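Local coordinates for uncharacterized protein C4B3.07 (PDB 3QTM) that is required for correct translation termination and directly inhibits Ofd1, probably thereby stabilising the Sre1 transcription factor fragment that activates hypoxic gene expression, at residues L240-T244 / W271-S275; L316-C320 / F340-Y344; I38-S43 / I86-R90. All coordinates share one frame; numbering follows the deposited sequence.

Interaction 1: L240-T244 / W271-S275; sequences LNNYT and WLNNS
L240 and S275 bring their CA atoms within 5.5 Å of each other where helix 229-254 and helix 262-285 run antiparallel, the axes of the two segments 8.5 Å apart at 160°. Y243 points across and contributes the largest share of the interface. Its CG, anti to the carbonyl carbon (chi1 -67°), brings the ring against both W271 and N274. Y243 CD1 lies 3.6 Å from W271 CZ3, and the two six-membered rings meet obliquely, their planes 39° apart. N274 CB sits over a face of the tyrosine ring, a CH-pi contact 4.1 Å from its centroid. A small residue suits position 275, where the backbones converge: S275 OG reaches to 3.2 Å from Y243 CB and also touches T244 CG2. This buried hydroxyl is satisfied by donating to W271 O, one turn earlier. W271 O also accepts from S275 N, and the two donors reach it from opposite faces of the carbonyl plane. L240 closes the end of the contact with L240 CD1 against S275 O, 3.4 Å away. Around the pair, W271 stacks on F246 of helix 229-254, L240 and L272 extend the packing onto helix 292-305, and Y243 also touches T215 of helix 213-220.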
loop_
_atom_site.group_PDB
_atom_site.type_symbol
_atom_site.label_atom_id
_atom_site.label_comp_id
_atom_site.label_asym_id
_atom_site.label_seq_id
_atom_site.Cartn_x
_atom_site.Cartn_y
_atom_site.Cartn_z
ATOM N N LEU A 240 10.638 2.967 1.121
ATOM C CA LEU A 240 11.357 4.145 1.586
ATOM C C LEU A 240 10.475 5.008 2.508
ATOM O O LEU A 240 10.921 5.450 3.574
ATOM C CB LEU A 240 11.873 4.968 0.404
ATOM C CG LEU A 240 12.574 6.282 0.762
ATOM C CD1 LEU A 240 13.767 6.020 1.668
ATOM C CD2 LEU A 240 13.009 7.011 -0.493
ATOM N N ASN A 241 9.225 5.227 2.106
ATOM C CA ASN A 241 8.269 5.973 2.927
ATOM C C ASN A 241 8.017 5.370 4.312
ATOM O O ASN A 241 7.964 6.084 5.316
ATOM C CB ASN A 241 6.934 6.120 2.201
ATOM C CG ASN A 241 5.897 6.840 3.045
ATOM O OD1 ASN A 241 6.072 8.008 3.387
ATOM N ND2 ASN A 241 4.814 6.144 3.392
ATOM N N ASN A 242 7.837 4.057 4.376
ATOM C CA ASN A 242 7.659 3.413 5.674
ATOM C C ASN A 242 8.904 3.543 6.567
ATOM O O ASN A 242 8.785 3.825 7.762
ATOM C CB ASN A 242 7.208 1.958 5.516
ATOM C CG ASN A 242 5.720 1.843 5.115
ATOM O OD1 ASN A 242 4.822 1.975 5.949
ATOM N ND2 ASN A 242 5.467 1.590 3.831
ATOM N N TYR A 243 10.094 3.365 5.994
ATOM C CA TYR A 243 11.321 3.548 6.776
ATOM C C TYR A 243 11.447 4.964 7.347
ATOM O O TYR A 243 11.743 5.139 8.530
ATOM C CB TYR A 243 12.569 3.214 5.963
ATOM C CG TYR A 243 12.679 1.757 5.600
ATOM C CD1 TYR A 243 11.893 0.807 6.235
ATOM C CD2 TYR A 243 13.584 1.325 4.633
ATOM C CE1 TYR A 243 11.985 -0.533 5.909
ATOM C CE2 TYR A 243 13.684 -0.018 4.304
ATOM C CZ TYR A 243 12.882 -0.941 4.947
ATOM O OH TYR A 243 12.979 -2.277 4.623
ATOM N N THR A 244 11.230 5.972 6.508
ATOM C CA THR A 244 11.431 7.339 6.955
ATOM C C THR A 244 10.373 7.710 7.975
ATOM O O THR A 244 10.613 8.526 8.853
ATOM C CB THR A 244 11.415 8.339 5.786
ATOM O OG1 THR A 244 10.170 8.237 5.090
ATOM C CG2 THR A 244 12.558 8.035 4.817
ATOM N N TRP A 271 16.721 3.236 11.274
ATOM C CA TRP A 271 15.698 3.433 10.261
ATOM C C TRP A 271 16.157 4.418 9.192
ATOM O O TRP A 271 15.885 4.225 8.007
ATOM C CB TRP A 271 14.369 3.839 10.900
ATOM C CG TRP A 271 13.760 2.694 11.621
ATOM C CD1 TRP A 271 13.542 2.585 12.964
ATOM C CD2 TRP A 271 13.323 1.463 11.039
ATOM N NE1 TRP A 271 12.986 1.362 13.255
ATOM C CE2 TRP A 271 12.840 0.654 12.089
ATOM C CE3 TRP A 271 13.289 0.966 9.727
ATOM C CZ2 TRP A 271 12.318 -0.621 11.868
ATOM C CZ3 TRP A 271 12.779 -0.303 9.513
ATOM C CH2 TRP A 271 12.302 -1.083 10.578
ATOM N N LEU A 272 16.876 5.455 9.610
ATOM C CA LEU A 272 17.404 6.428 8.662
ATOM C C LEU A 272 18.406 5.768 7.723
ATOM O O LEU A 272 18.395 6.015 6.511
ATOM C CB LEU A 272 18.030 7.620 9.391
ATOM C CG LEU A 272 17.007 8.529 10.080
ATOM C CD1 LEU A 272 17.680 9.607 10.934
ATOM C CD2 LEU A 272 16.073 9.148 9.053
ATOM N N ASN A 273 19.251 4.900 8.272
ATOM C CA ASN A 273 20.204 4.166 7.446
ATOM C C ASN A 273 19.571 3.110 6.533
ATOM O O ASN A 273 20.065 2.868 5.434
ATOM C CB ASN A 273 21.307 3.548 8.308
ATOM C CG ASN A 273 22.431 4.524 8.579
ATOM O OD1 ASN A 273 22.928 5.179 7.658
ATOM N ND2 ASN A 273 22.827 4.641 9.841
ATOM N N ASN A 274 18.494 2.474 6.995
ATOM C CA ASN A 274 17.674 1.630 6.126
ATOM C C ASN A 274 17.131 2.454 4.955
ATOM O O ASN A 274 17.075 1.990 3.812
ATOM C CB ASN A 274 16.506 1.031 6.910
ATOM C CG ASN A 274 16.936 -0.098 7.831
ATOM O OD1 ASN A 274 17.908 -0.807 7.556
ATOM N ND2 ASN A 274 16.206 -0.276 8.928
ATOM N N SER A 275 16.731 3.681 5.260
ATOM C CA SER A 275 16.201 4.593 4.253
ATOM C C SER A 275 17.275 4.881 3.214
ATOM O O SER A 275 16.996 4.904 2.018
ATOM C CB SER A 275 15.733 5.890 4.911
ATOM O OG SER A 275 14.680 5.631 5.815
#

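Interaction 2: L316-C320 / F340-Y344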
loop_
_atom_site.group_PDB
_atom_site.type_symbol
_atom_site.label_atom_id
_atom_site.label_comp_id
_atom_site.label_asym_id
_atom_site.label_seq_id
_atom_site.Cartn_x
_atom_site.Cartn_y
_atom_site.Cartn_z
ATOM N N LEU A 316 26.914 15.660 7.241
ATOM C CA LEU A 316 26.746 17.006 6.699
ATOM C C LEU A 316 27.454 17.161 5.359
ATOM O O LEU A 316 26.911 17.772 4.439
ATOM C CB LEU A 316 27.239 18.064 7.690
ATOM C CG LEU A 316 26.404 18.179 8.970
ATOM C CD1 LEU A 316 27.013 19.184 9.969
ATOM C CD2 LEU A 316 24.956 18.540 8.642
ATOM N N LYS A 317 28.664 16.608 5.253
ATOM C CA LYS A 317 29.398 16.647 3.997
ATOM C C LYS A 317 28.627 15.907 2.909
ATOM O O LYS A 317 28.491 16.402 1.793
ATOM C CB LYS A 317 30.800 16.039 4.131
ATOM C CG LYS A 317 31.716 16.449 2.971
ATOM C CD LYS A 317 32.982 15.596 2.833
ATOM C CE LYS A 317 33.766 16.017 1.575
ATOM N NZ LYS A 317 34.802 15.040 1.108
ATOM N N GLU A 318 28.130 14.718 3.239
ATOM C CA GLU A 318 27.338 13.934 2.284
ATOM C C GLU A 318 26.101 14.698 1.788
ATOM O O GLU A 318 25.804 14.693 0.600
ATOM C CB GLU A 318 26.942 12.575 2.875
ATOM C CG GLU A 318 28.117 11.615 3.024
ATOM C CD GLU A 318 27.701 10.239 3.525
ATOM O OE1 GLU A 318 27.064 10.159 4.596
ATOM O OE2 GLU A 318 28.008 9.234 2.840
ATOM N N ALA A 319 25.398 15.372 2.696
ATOM C CA ALA A 319 24.242 16.170 2.299
ATOM C C ALA A 319 24.647 17.307 1.358
ATOM O O ALA A 319 23.984 17.568 0.348
ATOM C CB ALA A 319 23.524 16.717 3.526
ATOM N N CYS A 320 25.743 17.979 1.690
ATOM C CA CYS A 320 26.215 19.108 0.893
ATOM C C CYS A 320 26.614 18.696 -0.515
ATOM O O CYS A 320 26.277 19.370 -1.498
ATOM C CB CYS A 320 27.398 19.777 1.582
ATOM S SG CYS A 320 27.823 21.344 0.845
ATOM N N PHE A 340 21.769 26.094 3.179
ATOM C CA PHE A 340 22.483 24.995 3.817
ATOM C C PHE A 340 23.884 24.844 3.249
ATOM O O PHE A 340 24.827 24.559 3.987
ATOM C CB PHE A 340 21.738 23.667 3.672
ATOM C CG PHE A 340 22.528 22.487 4.161
ATOM C CD1 PHE A 340 23.379 21.802 3.307
ATOM C CD2 PHE A 340 22.446 22.077 5.485
ATOM C CE1 PHE A 340 24.128 20.718 3.759
ATOM C CE2 PHE A 340 23.186 20.992 5.945
ATOM C CZ PHE A 340 24.029 20.311 5.082
ATOM N N VAL A 341 24.023 25.024 1.940
ATOM C CA VAL A 341 25.325 24.851 1.301
ATOM C C VAL A 341 26.205 26.091 1.453
ATOM O O VAL A 341 27.433 25.989 1.467
ATOM C CB VAL A 341 25.202 24.465 -0.189
ATOM C CG1 VAL A 341 24.281 23.263 -0.353
ATOM C CG2 VAL A 341 24.708 25.648 -1.012
ATOM N N GLU A 342 25.576 27.258 1.569
ATOM C CA GLU A 342 26.309 28.485 1.866
ATOM C C GLU A 342 26.859 28.395 3.288
ATOM O O GLU A 342 28.063 28.531 3.516
ATOM C CB GLU A 342 25.410 29.722 1.727
ATOM C CG GLU A 342 24.649 29.845 0.402
ATOM C CD GLU A 342 25.537 30.171 -0.796
ATOM O OE1 GLU A 342 25.125 31.014 -1.628
ATOM O OE2 GLU A 342 26.639 29.586 -0.916
ATOM N N ALA A 343 25.965 28.145 4.239
ATOM C CA ALA A 343 26.341 28.053 5.646
ATOM C C ALA A 343 27.391 26.970 5.904
ATOM O O ALA A 343 28.095 27.011 6.912
ATOM C CB ALA A 343 25.104 27.820 6.515
ATOM N N TYR A 344 27.500 26.004 4.999
ATOM C CA TYR A 344 28.451 24.915 5.186
ATOM C C TYR A 344 29.877 25.349 4.855
ATOM O O TYR A 344 30.756 25.323 5.718
ATOM C CB TYR A 344 28.056 23.684 4.364
ATOM C CG TYR A 344 28.961 22.497 4.604
ATOM C CD1 TYR A 344 28.744 21.637 5.674
ATOM C CD2 TYR A 344 30.045 22.246 3.772
ATOM C CE1 TYR A 344 29.576 20.555 5.905
ATOM C CE2 TYR A 344 30.886 21.166 3.991
ATOM C CZ TYR A 344 30.646 20.323 5.058
ATOM O OH TYR A 344 31.485 19.252 5.280
#
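F340 and Y344 reach from the last helix of the chain onto L316 to C320 of helix 309-328, an apolar helix-helix contact with a cysteine sulfur-aromatic element at the C-terminal end of this all-helical, TPR-related fold. The backbones come nearest at C320 and V341, whose CA atoms are 5.8 Å apart, and the two aromatic side chains bridge the wider remainder.

F340 has CG anti to the backbone N (chi1 173°), which extends the ring toward helix 309-328. The ring presents its edge to the helix backbone: F340 CE1 lies 3.8 Å from C320 N and F340 CZ 3.9 Å from L316 O. That N and that O are already joined to each other by a helical hydrogen bond, so the ring edge probably lies against them without depriving either of its helical partner. A319 CB adds an oblique contact at CZ, and L316 CD2 meets CE2; alanine leaves room for the ring, while the branched leucine fills the space alongside it. M300 of helix 292-305 also touches F340, linking a third helix to the contact. Without the ring, as with an alanine here, a gap is likely to open beside A319 and C320, leaving L316 CD2 without its aromatic partner.

Y344, the final modelled residue, lies across the more exposed flank. C320 CB lies above one face of its ring, offset toward the rim, while L316 CB meets Y344 CE1 at 3.9 Å. K317 suits this outer position: its long, extended chain leads away from the interface, but K317 CB lies 3.5 Å from Y344 OH. With C320 SG also anti to its backbone N (chi1 -169°), the sulfur is carried obliquely beside the tyrosine ring, C320 SG 3.8 Å from Y344 CD2.

Interaction 3: I38-S43 / I86-R90; sequences IDASVS and IAQKR
V42 and I86 form the packed side of this contact, and D39, S43 and R90 its polar, solvent-facing side, in the N-terminal part of an all-helical, TPR-related fold. The first turns of helix 38-58 here meet I86 and A87 of the short helix 84-87 and the 3-10 segment 88-90.

On the packed side the CA atoms of V42 and A87 are 6.1 Å apart, a spacing that a small alanine allows. V42 CG1 lies against A87 CB at 4.1 Å and its CG2 against I86 CG2, so both branches of the valine are used. I38 CG2 meets I86 CG1 at 3.9 Å, the two isoleucines crossing at about a right angle. L83, just before helix 84-87, also touches V42.

The outer side is held by one arginine. R90 bends at chi2 and chi3 (-107° and -85°), turning its guanidinium back over V42, whose CG1 sits beneath one face. F46, further along helix 38-58, is another neighbour of R90. At the edge, R90 NH1 forms a salt bridge with D39 OD2 at 3.1 Å, the carboxylate and guanidinium lying nearly coplanar, 18° apart. D39 OD2 is also 3.4 Å from I86 CG2, so the carboxylate borders the apolar patch. Serine suits position 43 because its short hydroxyl can serve two partners: S43 OG donates to D39 O, one turn earlier, and accepts from R90 NH2 at 2.8 Å, lying almost in the guanidinium plane.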
loop_
_atom_site.group_PDB
_atom_site.type_symbol
_atom_site.label_atom_id
_atom_site.label_comp_id
_atom_site.label_asym_id
_atom_site.label_seq_id
_atom_site.Cartn_x
_atom_site.Cartn_y
_atom_site.Cartn_z
ATOM N N ILE A 38 -10.487 4.757 -18.040
ATOM C CA ILE A 38 -11.330 4.403 -16.910
ATOM C C ILE A 38 -12.666 3.820 -17.350
ATOM O O ILE A 38 -13.209 2.934 -16.694
ATOM C CB ILE A 38 -11.574 5.631 -16.015
ATOM C CG1 ILE A 38 -10.262 6.067 -15.363
ATOM C CG2 ILE A 38 -12.607 5.330 -14.962
ATOM C CD1 ILE A 38 -10.437 7.142 -14.319
ATOM N N ASP A 39 -13.212 4.318 -18.451
ATOM C CA ASP A 39 -14.482 3.787 -18.917
ATOM C C ASP A 39 -14.349 2.351 -19.397
ATOM O O ASP A 39 -15.236 1.535 -19.158
ATOM C CB ASP A 39 -15.119 4.676 -19.982
ATOM C CG ASP A 39 -16.192 5.570 -19.403
ATOM O OD1 ASP A 39 -16.038 6.809 -19.498
ATOM O OD2 ASP A 39 -17.177 5.029 -18.827
ATOM N N ALA A 40 -13.242 2.045 -20.065
ATOM C CA ALA A 40 -12.959 0.668 -20.458
ATOM C C ALA A 40 -12.814 -0.210 -19.215
ATOM O O ALA A 40 -13.353 -1.311 -19.167
ATOM C CB ALA A 40 -11.696 0.599 -21.289
ATOM N N SER A 41 -12.079 0.285 -18.220
ATOM C CA SER A 41 -11.866 -0.469 -16.986
ATOM C C SER A 41 -13.208 -0.806 -16.355
ATOM O O SER A 41 -13.444 -1.944 -15.940
ATOM C CB SER A 41 -10.972 0.310 -16.003
ATOM O OG SER A 41 -10.592 -0.500 -14.884
ATOM N N VAL A 42 -14.099 0.181 -16.327
ATOM C CA VAL A 42 -15.406 0.023 -15.719
ATOM C C VAL A 42 -16.211 -1.055 -16.445
ATOM O O VAL A 42 -16.836 -1.898 -15.812
ATOM C CB VAL A 42 -16.180 1.353 -15.690
ATOM C CG1 VAL A 42 -17.668 1.107 -15.457
ATOM C CG2 VAL A 42 -15.600 2.290 -14.627
ATOM N N SER A 43 -16.190 -1.026 -17.773
ATOM C CA SER A 43 -16.820 -2.086 -18.577
ATOM C C SER A 43 -16.289 -3.464 -18.207
ATOM O O SER A 43 -17.054 -4.408 -18.015
ATOM C CB SER A 43 -16.584 -1.852 -20.073
ATOM O OG SER A 43 -17.193 -0.646 -20.504
ATOM N N ILE A 86 -17.360 7.223 -11.947
ATOM C CA ILE A 86 -17.757 6.928 -13.319
ATOM C C ILE A 86 -18.759 5.781 -13.378
ATOM O O ILE A 86 -19.734 5.838 -14.135
ATOM C CB ILE A 86 -16.534 6.571 -14.192
ATOM C CG1 ILE A 86 -15.580 7.764 -14.272
ATOM C CG2 ILE A 86 -16.974 6.166 -15.608
ATOM C CD1 ILE A 86 -16.271 9.032 -14.722
ATOM N N ALA A 87 -18.527 4.751 -12.559
ATOM C CA ALA A 87 -19.325 3.525 -12.600
ATOM C C ALA A 87 -20.769 3.769 -12.199
ATOM O O ALA A 87 -21.683 3.095 -12.683
ATOM C CB ALA A 87 -18.701 2.442 -11.698
ATOM N N GLN A 88 -20.973 4.728 -11.301
ATOM C CA GLN A 88 -22.312 5.025 -10.816
ATOM C C GLN A 88 -23.247 5.442 -11.955
ATOM O O GLN A 88 -24.464 5.265 -11.859
ATOM C CB GLN A 88 -22.279 6.105 -9.721
ATOM C CG GLN A 88 -21.887 7.494 -10.216
ATOM C CD GLN A 88 -21.802 8.504 -9.090
ATOM O OE1 GLN A 88 -22.614 8.486 -8.169
ATOM N NE2 GLN A 88 -20.812 9.385 -9.153
ATOM N N LYS A 89 -22.680 5.986 -13.029
ATOM C CA LYS A 89 -23.495 6.404 -14.175
ATOM C C LYS A 89 -24.267 5.242 -14.800
ATOM O O LYS A 89 -25.260 5.464 -15.489
ATOM C CB LYS A 89 -22.641 7.104 -15.242
ATOM C CG LYS A 89 -21.855 8.297 -14.707
ATOM C CD LYS A 89 -21.266 9.165 -15.816
ATOM C CE LYS A 89 -20.342 8.368 -16.724
ATOM N NZ LYS A 89 -19.668 9.219 -17.756
ATOM N N ARG A 90 -23.825 4.009 -14.559
ATOM C CA ARG A 90 -24.465 2.853 -15.189
ATOM C C ARG A 90 -25.416 2.166 -14.209
ATOM O O ARG A 90 -25.970 1.108 -14.498
ATOM C CB ARG A 90 -23.413 1.852 -15.686
ATOM C CG ARG A 90 -21.986 2.372 -15.675
ATOM C CD ARG A 90 -21.425 2.691 -17.063
ATOM N NE ARG A 90 -20.866 1.509 -17.709
ATOM C CZ ARG A 90 -19.659 1.421 -18.277
ATOM N NH1 ARG A 90 -18.838 2.451 -18.315
ATOM N NH2 ARG A 90 -19.282 0.280 -18.843
#

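Overall arrangement
From the N terminus, interaction 3 comes first: it closes a loop of 42 residues, mostly helix, tying the start of helix 38-58 to helix 84-87 and the 3-10 segment 88-90. Interaction 1 follows much later in the chain, on the opposite side of its centre, where it closes 26 mostly helical residues and joins the consecutive helices 229-254 and 262-285. Interaction 2 closes 19, again mostly helical, and pairs the last two helices, 309-328 and 335-343. The three loops follow in series, neither nesting nor crossing. Interactions 1 and 2 both lie in the C-terminal Nro1 region, their centres about 21 Å apart, with helix 292-305 touching both; interaction 3 lies in the preceding Nro1 region, its centre about 51 Å from that of interaction 2.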